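Local atomic coordinates of extracellular ligand-binding receptor (PDB entry 5ERE), a protein that probably acts as a sensory receptor, binding 2-oxo-4-methylpentanoic acid in a leucine-binding-protein-like domain and cytosine in a tandem PAS-like sensor region. Residues A[181-192]-A[206-217]; A[331-340]-A[461-469]. All coordinates share one frame; numbering follows the deposited sequence.

Contact 1 (A[181-192]-A[206-217]); sequences ALVLISAGEAAT and LVGTRPIQRAEV. With COI (2-oxo-4-methylpentanoic acid), chain B.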
loop_
_atom_site.group_PDB
_atom_site.type_symbol
_atom_site.label_atom_id
_atom_site.label_comp_id
_atom_site.label_asym_id
_atom_site.label_seq_id
_atom_site.Cartn_x
_atom_site.Cartn_y
_atom_site.Cartn_z
ATOM N N ALA A 181 -20.959 2.756 1.527
ATOM C CA ALA A 181 -19.905 3.732 1.764
ATOM C C ALA A 181 -19.945 4.783 0.668
ATOM O O ALA A 181 -20.099 4.460 -0.514
ATOM C CB ALA A 181 -18.549 3.051 1.840
ATOM N N LEU A 182 -19.840 6.043 1.079
ATOM C CA LEU A 182 -19.733 7.156 0.142
ATOM C C LEU A 182 -18.307 7.713 0.130
ATOM O O LEU A 182 -17.901 8.367 1.079
ATOM C CB LEU A 182 -20.699 8.274 0.511
ATOM C CG LEU A 182 -20.681 9.550 -0.350
ATOM C CD1 LEU A 182 -20.811 9.249 -1.832
ATOM C CD2 LEU A 182 -21.780 10.525 0.096
ATOM N N VAL A 183 -17.599 7.476 -0.965
ATOM C CA VAL A 183 -16.258 7.983 -1.179
ATOM C C VAL A 183 -16.238 9.374 -1.803
ATOM O O VAL A 183 -16.659 9.572 -2.946
ATOM C CB VAL A 183 -15.470 7.023 -2.075
ATOM C CG1 VAL A 183 -14.159 7.696 -2.625
ATOM C CG2 VAL A 183 -15.164 5.773 -1.289
ATOM N N LEU A 184 -15.703 10.330 -1.057
ATOM C CA LEU A 184 -15.571 11.701 -1.531
ATOM C C LEU A 184 -14.169 12.037 -2.035
ATOM O O LEU A 184 -13.236 12.117 -1.235
ATOM C CB LEU A 184 -15.936 12.640 -0.407
ATOM C CG LEU A 184 -17.299 12.290 0.192
ATOM C CD1 LEU A 184 -17.512 13.192 1.347
ATOM C CD2 LEU A 184 -18.452 12.429 -0.842
ATOM N N ILE A 185 -14.004 12.256 -3.340
ATOM C CA ILE A 185 -12.709 12.731 -3.828
ATOM C C ILE A 185 -12.760 14.269 -3.748
ATOM O O ILE A 185 -13.090 14.978 -4.693
ATOM C CB ILE A 185 -12.363 12.220 -5.248
ATOM C CG1 ILE A 185 -12.574 10.700 -5.362
ATOM C CG2 ILE A 185 -10.915 12.548 -5.577
ATOM C CD1 ILE A 185 -11.915 9.856 -4.246
ATOM N N SER A 186 -12.427 14.743 -2.555
ATOM C CA SER A 186 -12.668 16.096 -2.110
ATOM C C SER A 186 -11.543 16.581 -1.196
ATOM O O SER A 186 -10.942 15.817 -0.431
ATOM C CB SER A 186 -13.992 16.199 -1.323
ATOM O OG SER A 186 -15.058 15.526 -1.944
ATOM N N ALA A 187 -11.305 17.878 -1.242
ATOM C CA ALA A 187 -10.536 18.532 -0.203
ATOM C C ALA A 187 -11.528 19.116 0.817
ATOM O O ALA A 187 -12.478 18.429 1.219
ATOM C CB ALA A 187 -9.604 19.604 -0.815
ATOM N N GLY A 188 -11.335 20.357 1.244
ATOM C CA GLY A 188 -12.108 20.894 2.366
ATOM C C GLY A 188 -13.621 20.989 2.116
ATOM O O GLY A 188 -14.392 21.016 3.074
ATOM N N GLU A 189 -14.029 21.047 0.846
ATOM C CA GLU A 189 -15.436 21.214 0.468
ATOM C C GLU A 189 -16.259 19.994 0.924
ATOM O O GLU A 189 -17.494 20.013 0.908
ATOM C CB GLU A 189 -15.602 21.432 -1.066
ATOM C CG GLU A 189 -15.309 20.213 -1.959
ATOM C CD GLU A 189 -13.817 20.071 -2.309
ATOM O OE1 GLU A 189 -13.024 20.765 -1.684
ATOM O OE2 GLU A 189 -13.478 19.292 -3.232
ATOM N N ALA A 190 -15.564 18.934 1.315
ATOM C CA ALA A 190 -16.196 17.756 1.869
ATOM C C ALA A 190 -17.034 18.044 3.101
ATOM O O ALA A 190 -17.925 17.281 3.381
ATOM C CB ALA A 190 -15.159 16.700 2.202
ATOM N N ALA A 191 -16.753 19.105 3.847
ATOM C CA ALA A 191 -17.577 19.423 5.018
ATOM C C ALA A 191 -19.008 19.838 4.609
ATOM O O ALA A 191 -19.968 19.575 5.324
ATOM C CB ALA A 191 -16.938 20.513 5.844
ATOM N N THR A 192 -19.132 20.478 3.456
ATOM C CA THR A 192 -20.431 20.844 2.905
ATOM C C THR A 192 -21.126 19.642 2.270
ATOM O O THR A 192 -22.341 19.418 2.464
ATOM C CB THR A 192 -20.282 21.966 1.869
ATOM O OG1 THR A 192 -19.855 23.150 2.546
ATOM C CG2 THR A 192 -21.611 22.257 1.127
ATOM N N LEU A 206 -18.802 7.628 5.442
ATOM C CA LEU A 206 -18.027 8.552 4.619
ATOM C C LEU A 206 -16.552 8.128 4.574
ATOM O O LEU A 206 -16.001 7.685 5.578
ATOM C CB LEU A 206 -18.164 9.973 5.150
ATOM C CG LEU A 206 -19.594 10.499 5.224
ATOM C CD1 LEU A 206 -19.551 11.937 5.677
ATOM C CD2 LEU A 206 -20.314 10.360 3.885
ATOM N N VAL A 207 -15.942 8.265 3.399
ATOM C CA VAL A 207 -14.576 7.818 3.142
ATOM C C VAL A 207 -13.904 8.863 2.260
ATOM O O VAL A 207 -14.505 9.361 1.312
ATOM C CB VAL A 207 -14.540 6.444 2.445
ATOM C CG1 VAL A 207 -13.107 5.981 2.193
ATOM C CG2 VAL A 207 -15.333 5.397 3.248
ATOM N N GLY A 208 -12.655 9.206 2.563
ATOM C CA GLY A 208 -11.960 10.191 1.759
ATOM C C GLY A 208 -10.502 9.839 1.607
ATOM O O GLY A 208 -10.084 8.746 1.987
ATOM N N THR A 209 -9.753 10.774 1.029
ATOM C CA THR A 209 -8.353 10.557 0.641
ATOM C C THR A 209 -7.516 11.746 1.139
ATOM O O THR A 209 -8.034 12.655 1.812
ATOM C CB THR A 209 -8.217 10.372 -0.908
ATOM O OG1 THR A 209 -8.559 11.580 -1.588
ATOM C CG2 THR A 209 -9.122 9.222 -1.422
ATOM N N ARG A 210 -6.238 11.765 0.769
ATOM C CA ARG A 210 -5.249 12.691 1.348
ATOM C C ARG A 210 -5.705 14.159 1.506
ATOM O O ARG A 210 -5.572 14.725 2.570
ATOM C CB ARG A 210 -3.947 12.609 0.498
ATOM C CG ARG A 210 -2.923 13.734 0.737
ATOM C CD ARG A 210 -1.767 13.649 -0.347
ATOM N NE ARG A 210 -2.378 13.468 -1.661
ATOM C CZ ARG A 210 -2.785 14.443 -2.457
ATOM N NH1 ARG A 210 -2.610 15.699 -2.123
ATOM N NH2 ARG A 210 -3.395 14.154 -3.607
ATOM N N PRO A 211 -6.250 14.782 0.451
ATOM C CA PRO A 211 -6.691 16.185 0.477
ATOM C C PRO A 211 -7.761 16.543 1.509
ATOM O O PRO A 211 -7.935 17.726 1.814
ATOM C CB PRO A 211 -7.272 16.381 -0.929
ATOM C CG PRO A 211 -6.589 15.358 -1.744
ATOM C CD PRO A 211 -6.522 14.178 -0.861
ATOM N N ILE A 212 -8.471 15.555 2.039
ATOM C CA ILE A 212 -9.653 15.847 2.861
ATOM C C ILE A 212 -9.306 16.316 4.293
ATOM O O ILE A 212 -10.158 16.849 5.004
ATOM C CB ILE A 212 -10.580 14.604 2.899
ATOM C CG1 ILE A 212 -12.043 15.000 3.164
ATOM C CG2 ILE A 212 -10.120 13.616 3.930
ATOM C CD1 ILE A 212 -13.014 13.877 2.835
ATOM N N GLN A 213 -8.048 16.192 4.705
ATOM C CA GLN A 213 -7.692 16.558 6.091
ATOM C C GLN A 213 -7.482 18.068 6.222
ATOM O O GLN A 213 -6.359 18.542 6.311
ATOM C CB GLN A 213 -6.429 15.823 6.581
ATOM C CG GLN A 213 -6.176 16.064 8.087
ATOM C CD GLN A 213 -4.943 15.363 8.624
ATOM O OE1 GLN A 213 -4.948 14.149 8.828
ATOM N NE2 GLN A 213 -3.868 16.121 8.844
ATOM N N ARG A 214 -8.584 18.809 6.233
ATOM C CA ARG A 214 -8.564 20.264 6.328
ATOM C C ARG A 214 -9.407 20.694 7.538
ATOM O O ARG A 214 -10.332 19.974 7.944
ATOM C CB ARG A 214 -9.091 20.905 5.036
ATOM C CG ARG A 214 -8.576 20.319 3.725
ATOM C CD ARG A 214 -7.049 20.542 3.557
ATOM N NE ARG A 214 -6.662 21.936 3.770
ATOM C CZ ARG A 214 -5.403 22.360 3.894
ATOM N NH1 ARG A 214 -4.391 21.499 3.826
ATOM N NH2 ARG A 214 -5.157 23.651 4.084
ATOM N N ALA A 215 -9.107 21.863 8.095
ATOM C CA ALA A 215 -9.727 22.305 9.334
ATOM C C ALA A 215 -11.251 22.407 9.187
ATOM O O ALA A 215 -11.995 22.099 10.100
ATOM C CB ALA A 215 -9.143 23.637 9.752
ATOM N N GLU A 216 -11.694 22.827 8.015
ATOM C CA GLU A 216 -13.116 22.934 7.698
ATOM C C GLU A 216 -13.838 21.606 7.974
ATOM O O GLU A 216 -14.928 21.558 8.557
ATOM C CB GLU A 216 -13.232 23.362 6.233
ATOM C CG GLU A 216 -14.599 23.413 5.619
ATOM C CD GLU A 216 -14.543 23.930 4.181
ATOM O OE1 GLU A 216 -13.414 24.145 3.667
ATOM O OE2 GLU A 216 -15.618 24.127 3.567
ATOM N N VAL A 217 -13.174 20.518 7.605
ATOM C CA VAL A 217 -13.742 19.195 7.717
ATOM C C VAL A 217 -13.877 18.816 9.194
ATOM O O VAL A 217 -14.891 18.249 9.599
ATOM C CB VAL A 217 -12.890 18.166 6.914
ATOM C CG1 VAL A 217 -13.220 16.742 7.285
ATOM C CG2 VAL A 217 -13.132 18.379 5.441
HETATM C C1 COI B . -4.159 16.664 -6.288
HETATM O O1 COI B . -4.392 17.011 -7.476
HETATM O O2 COI B . -3.608 15.571 -6.005
HETATM C C2 COI B . -4.500 17.620 -5.196
HETATM O O3 COI B . -4.324 17.309 -4.033
HETATM C C3 COI B . -5.024 18.964 -5.641
HETATM C C4 COI B . -5.493 19.748 -4.467
HETATM C C5 COI B . -5.426 21.211 -4.848
HETATM C C6 COI B . -6.907 19.254 -4.197
HETATM O O HOH W 1 -10.815 13.018 -0.592
#
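Strands 181-185 and 206-208 run parallel, joined by Val207 N to Leu182 O (3.0 Å) and by the straighter Leu184 N to Val207 O (2.8 Å, 165° at the hydrogen). With helix 190-199 they form a beta-alpha-beta unit of the periplasmic-binding-protein fold. On one sheet face Leu182 and Leu206 lie side by side, pointing the same way. On the other, beneath helix 112-123, the Val183 and Val207 side chains cross obliquely, CG2 of Val183 3.8 Å from CB of Val207. Where direct strand pairing stops, a water bridges the two segments, donating to Leu184 O and Ser186 O and accepting from Thr209 N.

Arg210 turns away from 181-192 into the ligand pocket. Its chain bends at chi3 (46°). The keto acid lies at the edge of the guanidinium, and Pro211 CG lies over one guanidinium face, toward the rim. Arg210 NH2 donates to the carboxylate O2 of the keto acid at 2.8 Å. Arg210 NH1 donates to its keto O3 at 3.0 Å. A leucine here would probably leave both oxygens without these donors and the carboxylate without its positive mate, though Ser72 and Ala95 also bind the ligand. Further on, Arg214 packs its CG on Gly188 and carries its charge to Asp16 and Glu20. Ile212 CG1 lies anti to its own N (chi1 -154°), which carries CD1 to 3.6 Å from Ala190 CB.

Contact 2 (A[331-340]-A[461-469]); sequences QTAQELNAIF and FFGSIISRK. With ACY (acetic acid), chain D.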
loop_
_atom_site.group_PDB
_atom_site.type_symbol
_atom_site.label_atom_id
_atom_site.label_comp_id
_atom_site.label_asym_id
_atom_site.label_seq_id
_atom_site.Cartn_x
_atom_site.Cartn_y
_atom_site.Cartn_z
ATOM N N GLN A 331 -6.671 -9.683 7.811
ATOM C CA GLN A 331 -6.727 -9.872 6.361
ATOM C C GLN A 331 -5.581 -10.748 5.856
ATOM O O GLN A 331 -5.732 -11.519 4.916
ATOM C CB GLN A 331 -6.707 -8.522 5.654
ATOM C CG GLN A 331 -8.036 -7.760 5.806
ATOM C CD GLN A 331 -8.000 -6.365 5.209
ATOM O OE1 GLN A 331 -6.935 -5.843 4.851
ATOM N NE2 GLN A 331 -9.175 -5.750 5.093
ATOM N N THR A 332 -4.433 -10.641 6.502
ATOM C CA THR A 332 -3.278 -11.445 6.106
ATOM C C THR A 332 -3.457 -12.881 6.582
ATOM O O THR A 332 -3.221 -13.815 5.807
ATOM C CB THR A 332 -1.959 -10.867 6.685
ATOM O OG1 THR A 332 -1.857 -9.494 6.322
ATOM C CG2 THR A 332 -0.689 -11.623 6.185
ATOM N N ALA A 333 -3.862 -13.048 7.855
ATOM C CA ALA A 333 -4.192 -14.374 8.396
ATOM C C ALA A 333 -5.179 -15.083 7.484
ATOM O O ALA A 333 -5.067 -16.287 7.239
ATOM C CB ALA A 333 -4.795 -14.265 9.793
ATOM N N GLN A 334 -6.170 -14.333 7.014
ATOM C CA GLN A 334 -7.223 -14.926 6.194
ATOM C C GLN A 334 -6.716 -15.345 4.826
ATOM O O GLN A 334 -7.111 -16.395 4.311
ATOM C CB GLN A 334 -8.381 -13.946 6.023
ATOM C CG GLN A 334 -9.176 -13.787 7.287
ATOM C CD GLN A 334 -10.233 -12.717 7.182
ATOM O OE1 GLN A 334 -10.355 -12.026 6.165
ATOM N NE2 GLN A 334 -11.000 -12.568 8.236
ATOM N N GLU A 335 -5.865 -14.532 4.202
ATOM C CA GLU A 335 -5.372 -14.939 2.905
ATOM C C GLU A 335 -4.542 -16.201 3.066
ATOM O O GLU A 335 -4.679 -17.134 2.275
ATOM C CB GLU A 335 -4.559 -13.843 2.235
ATOM C CG GLU A 335 -4.020 -14.281 0.886
ATOM C CD GLU A 335 -3.529 -13.130 0.035
ATOM O OE1 GLU A 335 -3.451 -12.012 0.570
ATOM O OE2 GLU A 335 -3.214 -13.345 -1.163
ATOM N N LEU A 336 -3.703 -16.237 4.105
ATOM C CA LEU A 336 -2.871 -17.409 4.370
ATOM C C LEU A 336 -3.711 -18.659 4.673
ATOM O O LEU A 336 -3.406 -19.733 4.171
ATOM C CB LEU A 336 -1.896 -17.139 5.529
ATOM C CG LEU A 336 -0.744 -16.179 5.180
ATOM C CD1 LEU A 336 -0.025 -15.627 6.420
ATOM C CD2 LEU A 336 0.280 -16.807 4.174
ATOM N N ASN A 337 -4.749 -18.547 5.507
ATOM C CA ASN A 337 -5.591 -19.714 5.790
ATOM C C ASN A 337 -6.284 -20.239 4.554
ATOM O O ASN A 337 -6.397 -21.441 4.385
ATOM C CB ASN A 337 -6.635 -19.399 6.868
ATOM C CG ASN A 337 -5.997 -19.283 8.268
ATOM O OD1 ASN A 337 -5.008 -19.968 8.580
ATOM N ND2 ASN A 337 -6.535 -18.397 9.091
ATOM N N ALA A 338 -6.735 -19.344 3.685
ATOM C CA ALA A 338 -7.409 -19.766 2.468
ATOM C C ALA A 338 -6.422 -20.393 1.460
ATOM O O ALA A 338 -6.747 -21.330 0.720
ATOM C CB ALA A 338 -8.118 -18.600 1.849
ATOM N N ILE A 339 -5.205 -19.886 1.416
ATOM C CA ILE A 339 -4.211 -20.557 0.587
ATOM C C ILE A 339 -3.945 -21.968 1.097
ATOM O O ILE A 339 -3.983 -22.929 0.324
ATOM C CB ILE A 339 -2.901 -19.739 0.527
ATOM C CG1 ILE A 339 -3.185 -18.483 -0.281
ATOM C CG2 ILE A 339 -1.809 -20.544 -0.106
ATOM C CD1 ILE A 339 -2.065 -17.430 -0.202
ATOM N N PHE A 340 -3.685 -22.109 2.391
ATOM C CA PHE A 340 -3.488 -23.424 2.986
ATOM C C PHE A 340 -4.701 -24.360 2.781
ATOM O O PHE A 340 -4.536 -25.553 2.545
ATOM C CB PHE A 340 -3.220 -23.299 4.492
ATOM C CG PHE A 340 -1.778 -22.958 4.860
ATOM C CD1 PHE A 340 -0.698 -23.646 4.314
ATOM C CD2 PHE A 340 -1.520 -21.957 5.798
ATOM C CE1 PHE A 340 0.637 -23.320 4.700
ATOM C CE2 PHE A 340 -0.220 -21.630 6.163
ATOM C CZ PHE A 340 0.859 -22.320 5.594
ATOM N N PHE A 461 7.484 -18.294 0.139
ATOM C CA PHE A 461 6.042 -18.483 0.314
ATOM C C PHE A 461 5.426 -17.364 1.179
ATOM O O PHE A 461 4.542 -16.616 0.757
ATOM C CB PHE A 461 5.783 -19.875 0.943
ATOM C CG PHE A 461 4.346 -20.098 1.365
ATOM C CD1 PHE A 461 3.352 -20.373 0.406
ATOM C CD2 PHE A 461 3.989 -20.034 2.684
ATOM C CE1 PHE A 461 2.044 -20.560 0.784
ATOM C CE2 PHE A 461 2.661 -20.224 3.069
ATOM C CZ PHE A 461 1.702 -20.488 2.131
ATOM N N PHE A 462 5.881 -17.235 2.411
ATOM C CA PHE A 462 5.273 -16.249 3.269
ATOM C C PHE A 462 5.512 -14.831 2.799
ATOM O O PHE A 462 4.587 -14.037 2.748
ATOM C CB PHE A 462 5.781 -16.416 4.698
ATOM C CG PHE A 462 5.189 -17.585 5.419
ATOM C CD1 PHE A 462 3.841 -17.613 5.731
ATOM C CD2 PHE A 462 5.984 -18.653 5.805
ATOM C CE1 PHE A 462 3.289 -18.690 6.402
ATOM C CE2 PHE A 462 5.446 -19.738 6.468
ATOM C CZ PHE A 462 4.091 -19.752 6.772
ATOM N N GLY A 463 6.757 -14.508 2.464
ATOM C CA GLY A 463 7.106 -13.190 1.974
ATOM C C GLY A 463 6.287 -12.737 0.786
ATOM O O GLY A 463 5.866 -11.585 0.723
ATOM N N SER A 464 6.071 -13.634 -0.174
ATOM C CA SER A 464 5.353 -13.267 -1.372
ATOM C C SER A 464 3.903 -12.864 -1.006
ATOM O O SER A 464 3.326 -11.962 -1.601
ATOM C CB SER A 464 5.372 -14.419 -2.380
ATOM O OG SER A 464 4.632 -15.562 -1.949
ATOM N N ILE A 465 3.357 -13.473 0.025
ATOM C CA ILE A 465 1.974 -13.152 0.421
ATOM C C ILE A 465 1.991 -11.909 1.310
ATOM O O ILE A 465 1.307 -10.919 1.045
ATOM C CB ILE A 465 1.334 -14.366 1.093
ATOM C CG1 ILE A 465 1.116 -15.447 0.035
ATOM C CG2 ILE A 465 -0.020 -13.999 1.801
ATOM C CD1 ILE A 465 1.137 -16.856 0.537
ATOM N N ILE A 466 2.852 -11.920 2.320
ATOM C CA ILE A 466 2.848 -10.859 3.311
ATOM C C ILE A 466 3.251 -9.486 2.759
ATOM O O ILE A 466 2.644 -8.491 3.107
ATOM C CB ILE A 466 3.751 -11.242 4.497
ATOM C CG1 ILE A 466 3.071 -12.357 5.271
ATOM C CG2 ILE A 466 4.000 -10.065 5.382
ATOM C CD1 ILE A 466 3.972 -13.129 6.161
ATOM N N SER A 467 4.288 -9.415 1.929
ATOM C CA SER A 467 4.755 -8.133 1.445
ATOM C C SER A 467 3.696 -7.381 0.614
ATOM O O SER A 467 3.645 -6.151 0.612
ATOM C CB SER A 467 6.050 -8.322 0.612
ATOM O OG SER A 467 5.763 -9.085 -0.547
ATOM N N ARG A 468 2.848 -8.094 -0.107
ATOM C CA ARG A 468 1.753 -7.420 -0.795
ATOM C C ARG A 468 0.767 -6.809 0.185
ATOM O O ARG A 468 0.239 -5.726 -0.051
ATOM C CB ARG A 468 1.017 -8.384 -1.734
ATOM C CG ARG A 468 1.949 -9.130 -2.697
ATOM C CD ARG A 468 1.170 -9.938 -3.799
ATOM N NE ARG A 468 0.237 -10.915 -3.225
ATOM C CZ ARG A 468 0.348 -12.252 -3.282
ATOM N NH1 ARG A 468 1.360 -12.856 -3.908
ATOM N NH2 ARG A 468 -0.591 -13.002 -2.699
ATOM N N LYS A 469 0.495 -7.508 1.274
ATOM C CA LYS A 469 -0.512 -7.039 2.220
ATOM C C LYS A 469 -0.022 -5.762 2.943
ATOM O O LYS A 469 -0.796 -4.830 3.161
ATOM C CB LYS A 469 -0.845 -8.156 3.226
ATOM C CG LYS A 469 -1.825 -9.201 2.731
ATOM C CD LYS A 469 -3.292 -8.771 3.010
ATOM C CE LYS A 469 -4.120 -8.699 1.761
ATOM N NZ LYS A 469 -4.622 -10.031 1.387
HETATM C C ACY D . 9.274 -17.399 3.300
HETATM O O ACY D . 9.052 -16.275 2.756
HETATM O OXT ACY D . 8.440 -18.331 3.366
HETATM C CH3 ACY D . 10.631 -17.666 3.927
HETATM O O HOH W 2 -1.043 -11.110 -0.700
#
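In this antiparallel helix pair the Phe461 ring has Ile339 CG2 and Phe462 CZ at its edge, and Ile465 CD1 over one face, toward the rim. Phe461 CD2 in turn sits over the centre of the Phe462 ring. Phe340 meets Phe461 obliquely, with Phe340 CZ 3.7 Å from Phe461 CE2 and the planes at 44°. These rings lie at one end of the pair of 331-340, part of the long helix 324-357, and 461-469, whose segment axes are 10.2 Å apart at 145°.

Leu336 CD2 fills the middle, 3.7 Å from Ile465 CG2, and strands 541-550 and 553-561 also touch Leu336. Ile339 and Ile465 reach toward each other tip to tip.

Along one flank, Glu335 joins Lys469 and Arg468 in a salt-bridge network. Glu335 CG stands anti to the backbone N (chi1 179°), and the extended chain carries the carboxylate across to two cations. Glu335 OE1 to Lys469 NZ is implausibly short, so its exact geometry is doubtful. Arg468 NH2 gives Glu335 OE2 a weak hydrogen bond of 3.1 Å, at the guanidinium edge. Tyr377 gives this NH2 a further partner. A water donates both to Glu335 OE1 and to Ile465 O, at 2.9 Å each.

Overall arrangement
From the N terminus, the chain first builds the periplasmic-binding-protein region. Contact 1 closes a short loop there: 13 residues, about half of them helix, separate its segments. The chain then goes on to the long helix 324-357, where contact 2 opens. Contact 2 closes a much longer loop of 120 residues, which holds most of the Cache-family sensor range and the strands of an antiparallel sheet. The two contacts follow in series, neither nested nor crossed. The centres of contact 1 and contact 2 are about 32 Å apart, on opposite sides of the chain's centre. Contact 1 joins neighbouring strands beside the keto-acid pocket, whereas contact 2 ties the long helix to helix 461-470, against the sheet containing 476-480.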